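Local coordinates for soluble epoxide hydrolase (PDB 4INZ), which belongs to the alpha/beta hydrolase fold family, in which a mixed, largely parallel beta sheet is packed between layers of helices, at residues Y32-Q37 / H66-D71; G38-F43 / Q98-L103; D59-D64 / V297-L302; C108-H113 / E129-L134. The protein carries 1 engineered substitution. All blocks are in the same frame, centred on the assembly; numbering follows the deposited sequence.

Contact 1 opens first, in strand 28-36, and closes at strand 66-70, pairing neighbouring strands of the central sheet. Before it closes, contact 2 starts at 38-43 and contact 3 at 59-64, so all three cross along the chain. Contact 2 closes at 98-103, bringing helix 89-102 against one face of strand 40-44. Contact 4 then opens and closes in series with contacts 1 and 2, joining strands 108-112 and 131-137. Contact 3 closes last, at 297-302, near the C terminus, and therefore encloses contact 4; it joins helix 55-61 to helix 291-303. M41 of contact 2 packs its sulfur and methyl against F61, M298 and L302 of contact 3.

Contact 1 (Y32-Q37 / H66-D71)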
loop_
_atom_site.group_PDB
_atom_site.type_symbol
_atom_site.label_atom_id
_atom_site.label_comp_id
_atom_site.label_asym_id
_atom_site.label_seq_id
_atom_site.Cartn_x
_atom_site.Cartn_y
_atom_site.Cartn_z
ATOM N N TYR A 32 -2.660 10.314 11.023
ATOM C CA TYR A 32 -2.417 8.889 11.279
ATOM C C TYR A 32 -3.207 8.382 12.476
ATOM O O TYR A 32 -3.610 9.164 13.339
ATOM C CB TYR A 32 -0.924 8.597 11.489
ATOM C CG TYR A 32 -0.304 9.261 12.709
ATOM C CD1 TYR A 32 0.304 10.502 12.609
ATOM C CD2 TYR A 32 -0.309 8.638 13.951
ATOM C CE1 TYR A 32 0.880 11.111 13.703
ATOM C CE2 TYR A 32 0.272 9.246 15.063
ATOM C CZ TYR A 32 0.864 10.482 14.931
ATOM O OH TYR A 32 1.440 11.109 16.022
ATOM N N ILE A 33 -3.436 7.071 12.505
ATOM C CA ILE A 33 -4.024 6.390 13.653
ATOM C C ILE A 33 -2.899 5.790 14.464
ATOM O O ILE A 33 -1.977 5.202 13.899
ATOM C CB ILE A 33 -4.894 5.194 13.222
ATOM C CG1 ILE A 33 -6.026 5.624 12.306
ATOM C CG2 ILE A 33 -5.451 4.471 14.445
ATOM C CD1 ILE A 33 -6.851 4.438 11.838
ATOM N N SER A 34 -2.989 5.909 15.787
ATOM C CA SER A 34 -1.950 5.411 16.676
ATOM C C SER A 34 -2.561 4.629 17.834
ATOM O O SER A 34 -3.572 5.045 18.408
ATOM C CB SER A 34 -1.122 6.582 17.211
ATOM O OG SER A 34 -0.232 6.169 18.233
ATOM N N LYS A 35 -1.948 3.495 18.164
ATOM C CA LYS A 35 -2.361 2.695 19.313
ATOM C C LYS A 35 -1.174 1.879 19.828
ATOM O O LYS A 35 -0.249 1.591 19.079
ATOM C CB LYS A 35 -3.529 1.778 18.933
ATOM C CG LYS A 35 -4.281 1.169 20.108
ATOM C CD LYS A 35 -5.460 0.325 19.619
ATOM C CE LYS A 35 -6.307 -0.200 20.779
ATOM N NZ LYS A 35 -5.570 -1.159 21.665
ATOM N N GLY A 36 -1.189 1.524 21.107
ATOM C CA GLY A 36 -0.149 0.675 21.656
ATOM C C GLY A 36 1.148 1.367 22.017
ATOM O O GLY A 36 1.205 2.586 22.156
ATOM N N GLN A 37 2.199 0.570 22.167
ATOM C CA GLN A 37 3.479 1.046 22.673
ATOM C C GLN A 37 4.548 0.009 22.364
ATOM O O GLN A 37 4.242 -1.170 22.157
ATOM C CB GLN A 37 3.399 1.264 24.187
ATOM C CG GLN A 37 3.090 -0.004 24.984
ATOM C CD GLN A 37 1.711 -0.579 24.690
ATOM O OE1 GLN A 37 0.696 0.096 24.861
ATOM N NE2 GLN A 37 1.670 -1.833 24.246
ATOM N N HIS A 66 3.873 -0.485 19.019
ATOM C CA HIS A 66 3.266 0.807 18.752
ATOM C C HIS A 66 2.787 0.769 17.308
ATOM O O HIS A 66 3.578 0.945 16.377
ATOM C CB HIS A 66 4.280 1.943 18.940
ATOM C CG HIS A 66 3.705 3.309 18.734
ATOM N ND1 HIS A 66 4.490 4.438 18.614
ATOM C CD2 HIS A 66 2.421 3.732 18.625
ATOM C CE1 HIS A 66 3.715 5.495 18.445
ATOM N NE2 HIS A 66 2.455 5.095 18.448
ATOM N N THR A 67 1.494 0.518 17.124
ATOM C CA THR A 67 0.932 0.388 15.784
ATOM C C THR A 67 0.502 1.749 15.260
ATOM O O THR A 67 -0.341 2.411 15.858
ATOM C CB THR A 67 -0.283 -0.561 15.772
ATOM O OG1 THR A 67 -1.255 -0.099 16.715
ATOM C CG2 THR A 67 0.144 -1.977 16.141
ATOM N N VAL A 68 1.087 2.158 14.141
ATOM C CA VAL A 68 0.745 3.425 13.500
ATOM C C VAL A 68 0.325 3.180 12.054
ATOM O O VAL A 68 1.080 2.587 11.271
ATOM C CB VAL A 68 1.949 4.403 13.533
ATOM C CG1 VAL A 68 1.681 5.625 12.676
ATOM C CG2 VAL A 68 2.255 4.820 14.969
ATOM N N ALA A 69 -0.884 3.612 11.704
ATOM C CA ALA A 69 -1.350 3.514 10.322
ATOM C C ALA A 69 -1.467 4.910 9.724
ATOM O O ALA A 69 -2.261 5.733 10.185
ATOM C CB ALA A 69 -2.698 2.772 10.251
ATOM N N LEU A 70 -0.656 5.173 8.703
ATOM C CA LEU A 70 -0.570 6.492 8.087
ATOM C C LEU A 70 -1.635 6.684 7.007
ATOM O O LEU A 70 -1.935 5.757 6.255
ATOM C CB LEU A 70 0.815 6.664 7.464
ATOM C CG LEU A 70 1.222 8.012 6.870
ATOM C CD1 LEU A 70 1.249 9.082 7.956
ATOM C CD2 LEU A 70 2.596 7.873 6.223
ATOM N N ASP A 71 -2.206 7.888 6.938
ATOM C CA ASP A 71 -2.949 8.295 5.751
ATOM C C ASP A 71 -1.958 8.955 4.802
ATOM O O ASP A 71 -1.401 10.010 5.122
ATOM C CB ASP A 71 -4.066 9.290 6.095
ATOM C CG ASP A 71 -5.230 8.648 6.844
ATOM O OD1 ASP A 71 -5.481 7.432 6.679
ATOM O OD2 ASP A 71 -5.923 9.386 7.575
#
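S34 and H66 are joined side chain to side chain: S34 OG is 2.9 Å from H66 NE2, a hydrogen bond made in the plane of the imidazole, at its edge. H66 sets CG anti to its backbone N (chi1 -178°), which helps swing the ring to the side where S34 OG, likewise anti, lies. K35 O also lies at that ring edge, 3.5 Å from H66 CD2, and a methyl of V68, CG2, rests over one face toward the rim. Because H66 ND1 bonds to Y105, the imidazole is gripped at both nitrogens and its rotation is fixed. On the same side, Y32 holds CG between its backbone N and carbonyl carbon (chi1 64°), and the ring crosses V68 obliquely, with Y32 CD2 3.8 Å from V68 CG1. L70 CD1 comes to 4.2 Å from Y32 CB. The strands run antiparallel, 171° apart, in the mixed sheet of the alpha/beta hydrolase fold; strand 66-70, parallel to strand 40-44 on its other side, is where the antiparallel part of the sheet passes into the parallel part. I33 and A69 form a hydrogen-bonded pair, I33 N to A69 O and A69 N to I33 O, each 2.9 Å. K35 and T67 form the next, where K35 O accepts twice: from T67 N at 2.8 Å and from T67 OG1 at 3.1 Å, the hydroxyl standing above the carbonyl plane. I33, K35, T67 and A69 share the face opposite Y32 and S34. There I58 of helix 55-61 touches K35, T67 and A69, while K35 NZ reaches S62 OG.

Contact 2 (G38-F43 / Q98-L103); sequences GELMLF and QVIEGL
V99 begins the contact from the helix side, its CG1 methyl 4.2 Å from L42 CD1. One residue on, I100 occupies the other branch of the same leucine: I100 CG1 is 3.8 Å from L42 CD2, and the two side chains pass at a slant. I100 also has its CG2 branch 4.3 Å from L40 CD2, so this isoleucine bridges two residues of the strand. L103, whose N is bonded to V99 O (2.9 Å), brings CD1 to L40. That methyl meets both prongs of the leucine fork, 4.0 Å from L40 CD1 and 4.1 Å from L40 CD2, with the side chains crossing at about a right angle. Alternate positions in the strand turn L40 and L42 to the helix, and CG anti to the backbone N (chi1 178° in L40) extends each fork towards it. Further aliphatic contacts continue the layer: V99 touches V25, and L103 touches I23 and V68. The short segment axes lie 10.6 Å apart and run at 147°, roughly antiparallel. A helix laid on a strand through contacts between aliphatic branches is the sheet-to-helix packing of the three-layer alpha/beta/alpha sandwich of the alpha/beta hydrolase fold.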
loop_
_atom_site.group_PDB
_atom_site.type_symbol
_atom_site.label_atom_id
_atom_site.label_comp_id
_atom_site.label_asym_id
_atom_site.label_seq_id
_atom_site.Cartn_x
_atom_site.Cartn_y
_atom_site.Cartn_z
ATOM N N GLY A 38 5.803 0.444 22.333
ATOM C CA GLY A 38 6.900 -0.449 22.015
ATOM C C GLY A 38 7.550 -0.107 20.688
ATOM O O GLY A 38 7.549 1.055 20.272
ATOM N N GLU A 39 8.111 -1.120 20.032
ATOM C CA GLU A 39 8.691 -0.956 18.703
ATOM C C GLU A 39 7.615 -0.507 17.723
ATOM O O GLU A 39 6.438 -0.859 17.873
ATOM C CB GLU A 39 9.327 -2.268 18.229
ATOM C CG GLU A 39 10.489 -2.738 19.098
ATOM C CD GLU A 39 11.629 -1.731 19.135
ATOM O OE1 GLU A 39 12.119 -1.416 20.243
ATOM O OE2 GLU A 39 12.039 -1.252 18.054
ATOM N N LEU A 40 8.016 0.268 16.722
ATOM C CA LEU A 40 7.072 0.807 15.750
ATOM C C LEU A 40 6.702 -0.217 14.682
ATOM O O LEU A 40 7.573 -0.804 14.037
ATOM C CB LEU A 40 7.659 2.048 15.078
ATOM C CG LEU A 40 6.831 2.737 13.996
ATOM C CD1 LEU A 40 5.520 3.269 14.578
ATOM C CD2 LEU A 40 7.650 3.865 13.363
ATOM N N MET A 41 5.398 -0.422 14.516
ATOM C CA MET A 41 4.860 -1.150 13.377
ATOM C C MET A 41 4.060 -0.138 12.560
ATOM O O MET A 41 2.987 0.312 12.977
ATOM C CB MET A 41 3.982 -2.318 13.831
ATOM C CG MET A 41 3.494 -3.200 12.684
ATOM S SD MET A 41 2.530 -4.607 13.267
ATOM C CE MET A 41 3.841 -5.646 13.939
ATOM N N LEU A 42 4.610 0.243 11.413
ATOM C CA LEU A 42 4.037 1.295 10.580
ATOM C C LEU A 42 3.348 0.685 9.365
ATOM O O LEU A 42 3.972 -0.064 8.611
ATOM C CB LEU A 42 5.147 2.245 10.134
ATOM C CG LEU A 42 4.773 3.391 9.197
ATOM C CD1 LEU A 42 3.772 4.325 9.872
ATOM C CD2 LEU A 42 6.032 4.162 8.785
ATOM N N PHE A 43 2.065 1.001 9.191
ATOM C CA PHE A 43 1.234 0.422 8.129
ATOM C C PHE A 43 0.973 1.454 7.037
ATOM O O PHE A 43 0.565 2.588 7.334
ATOM C CB PHE A 43 -0.138 -0.001 8.677
ATOM C CG PHE A 43 -0.092 -1.045 9.755
ATOM C CD1 PHE A 43 0.130 -0.687 11.082
ATOM C CD2 PHE A 43 -0.334 -2.382 9.451
ATOM C CE1 PHE A 43 0.149 -1.645 12.082
ATOM C CE2 PHE A 43 -0.316 -3.357 10.446
ATOM C CZ PHE A 43 -0.082 -2.988 11.765
ATOM N N GLN A 98 10.644 10.524 7.165
ATOM C CA GLN A 98 10.421 11.539 8.192
ATOM C C GLN A 98 9.361 11.110 9.208
ATOM O O GLN A 98 9.414 11.503 10.368
ATOM C CB GLN A 98 10.053 12.893 7.570
ATOM C CG GLN A 98 11.157 13.540 6.747
ATOM C CD GLN A 98 10.913 15.026 6.511
ATOM O OE1 GLN A 98 10.167 15.669 7.249
ATOM N NE2 GLN A 98 11.532 15.572 5.472
ATOM N N VAL A 99 8.395 10.307 8.778
ATOM C CA VAL A 99 7.388 9.810 9.704
ATOM C C VAL A 99 8.017 8.919 10.772
ATOM O O VAL A 99 7.726 9.056 11.964
ATOM C CB VAL A 99 6.276 9.043 8.972
ATOM C CG1 VAL A 99 5.466 8.214 9.961
ATOM C CG2 VAL A 99 5.390 10.023 8.206
ATOM N N ILE A 100 8.883 8.011 10.343
ATOM C CA ILE A 100 9.565 7.105 11.266
ATOM C C ILE A 100 10.389 7.892 12.288
ATOM O O ILE A 100 10.322 7.641 13.496
ATOM C CB ILE A 100 10.455 6.092 10.505
ATOM C CG1 ILE A 100 9.580 5.188 9.630
ATOM C CG2 ILE A 100 11.277 5.257 11.474
ATOM C CD1 ILE A 100 10.358 4.300 8.674
ATOM N N GLU A 101 11.149 8.863 11.801
ATOM C CA GLU A 101 11.950 9.695 12.690
ATOM C C GLU A 101 11.080 10.629 13.520
ATOM O O GLU A 101 11.359 10.868 14.697
ATOM C CB GLU A 101 12.973 10.497 11.897
ATOM C CG GLU A 101 14.048 9.648 11.261
ATOM C CD GLU A 101 15.269 10.457 10.890
ATOM O OE1 GLU A 101 15.204 11.702 10.991
ATOM O OE2 GLU A 101 16.290 9.848 10.509
ATOM N N GLY A 102 10.029 11.161 12.906
ATOM C CA GLY A 102 9.146 12.089 13.587
ATOM C C GLY A 102 8.466 11.448 14.782
ATOM O O GLY A 102 8.214 12.103 15.798
ATOM N N LEU A 103 8.168 10.159 14.655
ATOM C CA LEU A 103 7.520 9.401 15.720
ATOM C C LEU A 103 8.503 9.009 16.816
ATOM O O LEU A 103 8.102 8.505 17.867
ATOM C CB LEU A 103 6.857 8.151 15.145
ATOM C CG LEU A 103 5.646 8.409 14.252
ATOM C CD1 LEU A 103 5.210 7.126 13.572
ATOM C CD2 LEU A 103 4.502 9.011 15.067
#

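Contact 3 (D59-D64 / V297-L302); sequences DEFSND and VMWNFL
Over one face of the W299 ring lies F61, its CE1 atom 3.3 Å above the plane and over the centre. The phenyl and the five-membered ring of W299 are inclined by 36°, with centroids 4.4 Å apart. The indole edge is taken by two acidic side chains, E60 at NE1 and D64 at the six-membered ring. One face of the F61 ring has E60 CG above it, toward the rim. These groups join helix 55-61 to the C-terminal helix 291-303, which pack side by side on one face of the alpha/beta hydrolase sheet; on the sheet side, M41 of strand 40-44 touches F61, M298 and L302. M298 makes a Met-aromatic contact, its SD 4.8 Å from the centroid of the F61 ring and oblique to it; a bend at its last torsion carries CE to 3.7 Å from F61 CE2. M298 CB is closer still, 3.5 Å from F61 CZ, and L302 CD1 reaches F61 CE1, so the phenyl is wedged among three residues of the last helix. D64 meets the indole at its far end, with OD2 3.5 Å from W299 CH2 and the two side chains crossing at about a right angle. E60 is bent at its second torsion (chi2 71°), and W299 NE1 donates to E60 OE2 at 2.8 Å with an N-H...O angle of 160°; that oxygen accepts through its anti lone pair, close to the indole plane.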
loop_
_atom_site.group_PDB
_atom_site.type_symbol
_atom_site.label_atom_id
_atom_site.label_comp_id
_atom_site.label_asym_id
_atom_site.label_seq_id
_atom_site.Cartn_x
_atom_site.Cartn_y
_atom_site.Cartn_z
ATOM N N ASP A 59 -5.716 -3.474 16.113
ATOM C CA ASP A 59 -6.278 -4.054 17.335
ATOM C C ASP A 59 -5.452 -5.226 17.856
ATOM O O ASP A 59 -5.275 -5.393 19.071
ATOM C CB ASP A 59 -7.732 -4.480 17.120
ATOM C CG ASP A 59 -8.670 -3.294 16.964
ATOM O OD1 ASP A 59 -8.286 -2.164 17.348
ATOM O OD2 ASP A 59 -9.796 -3.494 16.461
ATOM N N GLU A 60 -4.935 -6.036 16.940
ATOM C CA GLU A 60 -4.249 -7.259 17.338
ATOM C C GLU A 60 -2.833 -7.004 17.840
ATOM O O GLU A 60 -2.389 -7.620 18.807
ATOM C CB GLU A 60 -4.216 -8.265 16.179
ATOM C CG GLU A 60 -3.352 -9.487 16.458
ATOM C CD GLU A 60 -3.948 -10.435 17.502
ATOM O OE1 GLU A 60 -5.137 -10.292 17.858
ATOM O OE2 GLU A 60 -3.217 -11.335 17.967
ATOM N N PHE A 61 -2.120 -6.099 17.180
ATOM C CA PHE A 61 -0.695 -5.918 17.472
ATOM C C PHE A 61 -0.370 -4.764 18.412
ATOM O O PHE A 61 0.789 -4.576 18.781
ATOM C CB PHE A 61 0.105 -5.827 16.169
ATOM C CG PHE A 61 0.104 -7.112 15.402
ATOM C CD1 PHE A 61 1.032 -8.103 15.689
ATOM C CD2 PHE A 61 -0.862 -7.356 14.432
ATOM C CE1 PHE A 61 1.012 -9.307 15.003
ATOM C CE2 PHE A 61 -0.890 -8.559 13.747
ATOM C CZ PHE A 61 0.049 -9.533 14.032
ATOM N N SER A 62 -1.392 -4.019 18.826
ATOM C CA SER A 62 -1.170 -2.863 19.703
ATOM C C SER A 62 -0.858 -3.208 21.166
ATOM O O SER A 62 -0.506 -2.325 21.951
ATOM C CB SER A 62 -2.349 -1.888 19.625
ATOM O OG SER A 62 -3.566 -2.523 19.974
ATOM N N ASN A 63 -0.977 -4.476 21.541
ATOM C CA ASN A 63 -0.595 -4.881 22.891
ATOM C C ASN A 63 0.898 -5.162 22.990
ATOM O O ASN A 63 1.449 -5.245 24.087
ATOM C CB ASN A 63 -1.386 -6.110 23.347
ATOM C CG ASN A 63 -2.883 -5.884 23.314
ATOM O OD1 ASN A 63 -3.613 -6.607 22.634
ATOM N ND2 ASN A 63 -3.351 -4.877 24.044
ATOM N N ASP A 64 1.552 -5.303 21.841
ATOM C CA ASP A 64 2.968 -5.650 21.812
ATOM C C ASP A 64 3.813 -4.673 21.002
ATOM O O ASP A 64 5.044 -4.668 21.111
ATOM C CB ASP A 64 3.148 -7.074 21.274
ATOM C CG ASP A 64 2.571 -8.122 22.206
ATOM O OD1 ASP A 64 3.264 -8.485 23.174
ATOM O OD2 ASP A 64 1.427 -8.577 21.980
ATOM N N VAL A 297 -0.348 -15.405 10.625
ATOM C CA VAL A 297 0.846 -15.475 9.784
ATOM C C VAL A 297 1.832 -14.366 10.165
ATOM O O VAL A 297 3.047 -14.594 10.229
ATOM C CB VAL A 297 0.495 -15.391 8.279
ATOM C CG1 VAL A 297 1.768 -15.269 7.433
ATOM C CG2 VAL A 297 -0.308 -16.631 7.859
ATOM N N MET A 298 1.307 -13.174 10.437
ATOM C CA MET A 298 2.162 -12.075 10.873
ATOM C C MET A 298 2.884 -12.444 12.160
ATOM O O MET A 298 4.093 -12.263 12.261
ATOM C CB MET A 298 1.367 -10.776 11.035
ATOM C CG MET A 298 0.862 -10.222 9.711
ATOM S SD MET A 298 -0.203 -8.773 9.908
ATOM C CE MET A 298 0.936 -7.607 10.667
ATOM N N TRP A 299 2.151 -12.973 13.138
ATOM C CA TRP A 299 2.776 -13.418 14.385
ATOM C C TRP A 299 3.846 -14.467 14.112
ATOM O O TRP A 299 4.950 -14.417 14.667
ATOM C CB TRP A 299 1.741 -14.006 15.347
ATOM C CG TRP A 299 1.045 -12.980 16.185
ATOM C CD1 TRP A 299 -0.301 -12.756 16.265
ATOM C CD2 TRP A 299 1.662 -12.034 17.062
ATOM N NE1 TRP A 299 -0.559 -11.731 17.142
ATOM C CE2 TRP A 299 0.628 -11.268 17.644
ATOM C CE3 TRP A 299 2.987 -11.754 17.409
ATOM C CZ2 TRP A 299 0.881 -10.241 18.560
ATOM C CZ3 TRP A 299 3.236 -10.732 18.326
ATOM C CH2 TRP A 299 2.187 -9.993 18.887
ATOM N N ASN A 300 3.512 -15.425 13.260
ATOM C CA ASN A 300 4.450 -16.494 12.953
ATOM C C ASN A 300 5.772 -15.924 12.434
ATOM O O ASN A 300 6.860 -16.323 12.865
ATOM C CB ASN A 300 3.843 -17.456 11.937
ATOM C CG ASN A 300 4.690 -18.686 11.738
ATOM O OD1 ASN A 300 4.740 -19.571 12.603
ATOM N ND2 ASN A 300 5.365 -18.756 10.594
ATOM N N PHE A 301 5.658 -14.981 11.511
ATOM C CA PHE A 301 6.806 -14.292 10.938
ATOM C C PHE A 301 7.590 -13.489 11.977
ATOM O O PHE A 301 8.820 -13.592 12.066
ATOM C CB PHE A 301 6.319 -13.363 9.818
ATOM C CG PHE A 301 7.375 -12.440 9.292
ATOM C CD1 PHE A 301 8.489 -12.940 8.631
ATOM C CD2 PHE A 301 7.245 -11.071 9.438
ATOM C CE1 PHE A 301 9.456 -12.085 8.135
ATOM C CE2 PHE A 301 8.218 -10.204 8.945
ATOM C CZ PHE A 301 9.317 -10.713 8.293
ATOM N N LEU A 302 6.882 -12.685 12.760
ATOM C CA LEU A 302 7.537 -11.813 13.739
ATOM C C LEU A 302 8.265 -12.619 14.812
ATOM O O LEU A 302 9.255 -12.158 15.393
ATOM C CB LEU A 302 6.511 -10.875 14.385
ATOM C CG LEU A 302 5.864 -9.857 13.435
ATOM C CD1 LEU A 302 4.556 -9.320 13.985
ATOM C CD2 LEU A 302 6.838 -8.714 13.118
#

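Contact 4 (C108-H113 / E129-L134)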
loop_
_atom_site.group_PDB
_atom_site.type_symbol
_atom_site.label_atom_id
_atom_site.label_comp_id
_atom_site.label_asym_id
_atom_site.label_seq_id
_atom_site.Cartn_x
_atom_site.Cartn_y
_atom_site.Cartn_z
ATOM N N CYS A 108 11.658 0.425 12.018
ATOM C CA CYS A 108 10.325 -0.086 12.273
ATOM C C CYS A 108 10.102 -1.428 11.591
ATOM O O CYS A 108 10.911 -1.875 10.780
ATOM C CB CYS A 108 9.278 0.908 11.761
ATOM S SG CYS A 108 9.183 1.062 9.943
ATOM N N THR A 109 8.996 -2.070 11.940
ATOM C CA THR A 109 8.456 -3.146 11.131
ATOM C C THR A 109 7.505 -2.443 10.187
ATOM O O THR A 109 6.608 -1.733 10.645
ATOM C CB THR A 109 7.679 -4.138 11.991
ATOM O OG1 THR A 109 8.592 -4.777 12.896
ATOM C CG2 THR A 109 7.003 -5.199 11.120
ATOM N N LEU A 110 7.722 -2.608 8.880
ATOM C CA LEU A 110 6.937 -1.910 7.866
ATOM C C LEU A 110 5.930 -2.859 7.208
ATOM O O LEU A 110 6.306 -3.910 6.678
ATOM C CB LEU A 110 7.869 -1.310 6.809
ATOM C CG LEU A 110 7.246 -0.303 5.843
ATOM C CD1 LEU A 110 6.748 0.912 6.609
ATOM C CD2 LEU A 110 8.253 0.110 4.768
ATOM N N VAL A 111 4.652 -2.485 7.245
ATOM C CA VAL A 111 3.568 -3.338 6.738
ATOM C C VAL A 111 2.848 -2.602 5.613
ATOM O O VAL A 111 2.363 -1.490 5.814
ATOM C CB VAL A 111 2.568 -3.662 7.860
ATOM C CG1 VAL A 111 1.538 -4.704 7.390
ATOM C CG2 VAL A 111 3.315 -4.153 9.084
ATOM N N VAL A 112 2.784 -3.202 4.429
ATOM C CA VAL A 112 2.439 -2.418 3.240
ATOM C C VAL A 112 1.490 -3.133 2.286
ATOM O O VAL A 112 1.453 -4.359 2.247
ATOM C CB VAL A 112 3.715 -2.004 2.466
ATOM C CG1 VAL A 112 4.656 -1.211 3.379
ATOM C CG2 VAL A 112 4.428 -3.230 1.911
ATOM N N HIS A 113 0.745 -2.350 1.504
ATOM C CA HIS A 113 -0.289 -2.878 0.611
ATOM C C HIS A 113 -0.477 -1.927 -0.578
ATOM O O HIS A 113 -0.513 -0.710 -0.396
ATOM C CB HIS A 113 -1.600 -3.008 1.403
ATOM C CG HIS A 113 -2.792 -3.403 0.593
ATOM N ND1 HIS A 113 -2.851 -4.571 -0.147
ATOM C CD2 HIS A 113 -4.004 -2.812 0.457
ATOM C CE1 HIS A 113 -4.037 -4.665 -0.722
ATOM N NE2 HIS A 113 -4.753 -3.607 -0.375
ATOM N N GLU A 129 18.118 0.241 6.523
ATOM C CA GLU A 129 18.445 0.399 7.936
ATOM C C GLU A 129 17.252 0.931 8.740
ATOM O O GLU A 129 17.248 0.877 9.970
ATOM C CB GLU A 129 19.685 1.291 8.116
ATOM C CG GLU A 129 19.472 2.773 7.833
ATOM C CD GLU A 129 19.589 3.135 6.358
ATOM O OE1 GLU A 129 19.767 2.224 5.520
ATOM O OE2 GLU A 129 19.505 4.344 6.044
ATOM N N TYR A 130 16.240 1.438 8.043
ATOM C CA TYR A 130 15.044 1.949 8.701
ATOM C C TYR A 130 13.996 0.848 8.845
ATOM O O TYR A 130 12.971 1.043 9.496
ATOM C CB TYR A 130 14.435 3.091 7.891
ATOM C CG TYR A 130 15.059 4.457 8.100
ATOM C CD1 TYR A 130 14.413 5.431 8.861
ATOM C CD2 TYR A 130 16.274 4.784 7.517
ATOM C CE1 TYR A 130 14.970 6.692 9.041
ATOM C CE2 TYR A 130 16.837 6.037 7.689
ATOM C CZ TYR A 130 16.184 6.986 8.455
ATOM O OH TYR A 130 16.753 8.234 8.620
ATOM N N VAL A 131 14.251 -0.304 8.232
ATOM C CA VAL A 131 13.265 -1.382 8.198
ATOM C C VAL A 131 13.779 -2.679 8.832
ATOM O O VAL A 131 14.562 -3.408 8.225
ATOM C CB VAL A 131 12.800 -1.661 6.755
ATOM C CG1 VAL A 131 11.657 -2.669 6.749
ATOM C CG2 VAL A 131 12.369 -0.370 6.080
ATOM N N GLN A 132 13.332 -2.966 10.051
ATOM C CA GLN A 132 13.721 -4.195 10.737
ATOM C C GLN A 132 13.207 -5.418 9.988
ATOM O O GLN A 132 13.943 -6.381 9.743
ATOM C CB GLN A 132 13.162 -4.210 12.155
ATOM C CG GLN A 132 13.573 -3.022 13.000
ATOM C CD GLN A 132 12.808 -2.965 14.300
ATOM O OE1 GLN A 132 13.061 -2.110 15.146
ATOM N NE2 GLN A 132 11.859 -3.881 14.467
ATOM N N LYS A 133 11.925 -5.376 9.649
ATOM C CA LYS A 133 11.285 -6.444 8.899
ATOM C C LYS A 133 10.210 -5.818 8.032
ATOM O O LYS A 133 9.631 -4.788 8.395
ATOM C CB LYS A 133 10.635 -7.465 9.837
ATOM C CG LYS A 133 11.587 -8.214 10.758
ATOM C CD LYS A 133 10.839 -9.337 11.465
ATOM C CE LYS A 133 11.773 -10.227 12.254
ATOM N NZ LYS A 133 12.278 -9.530 13.446
ATOM N N LEU A 134 9.939 -6.449 6.895
ATOM C CA LEU A 134 8.929 -5.970 5.962
ATOM C C LEU A 134 7.833 -7.011 5.791
ATOM O O LEU A 134 8.121 -8.186 5.546
ATOM C CB LEU A 134 9.564 -5.666 4.604
ATOM C CG LEU A 134 8.608 -5.245 3.490
ATOM C CD1 LEU A 134 8.020 -3.873 3.796
ATOM C CD2 LEU A 134 9.328 -5.245 2.131
#
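L110 and L134 have nearly matching torsions: each sets CG anti to its backbone N (chi1 -168° and 176°), and their second torsions also agree, which leaves the two side chains lying alongside one another and pointing the same way. L134 CD1 does the touching, 4.0 Å from L110 CB and 3.4 Å from L110 O. The same methyl meets V112 CG2 at 4.1 Å, where the side chains cross at about a right angle. From the other end V131 CG1 comes to 4.0 Å from L110 CB, so L110 CB is touched by both V131 CG1 and L134 CD1 of the partner strand. Beneath these side chains runs a parallel pairing. C108 N donates to Y130 O at 2.9 Å from above the carbonyl plane, 35° out of it, and C108 O receives Q132 N at 2.8 Å. L110 N then bonds to K133 O, again at 2.9 Å. Since C108 pairs with V131 and L110 with L134, an advance of two residues on one strand is matched by three on the other, one extra residue. The surplus is accommodated at Q132, where the chain turns a corner and Q132 CB rests 3.5 Å from C108 O. Helix 115-126 covers the leucine face, with F123 on L110 and V131, W121 on L134 and A117 on V112. Strand, covering helix and adjacent parallel strand make up a beta-alpha-beta crossover; in alpha/beta hydrolases, the unit in this position probably includes the turn known as the nucleophile elbow.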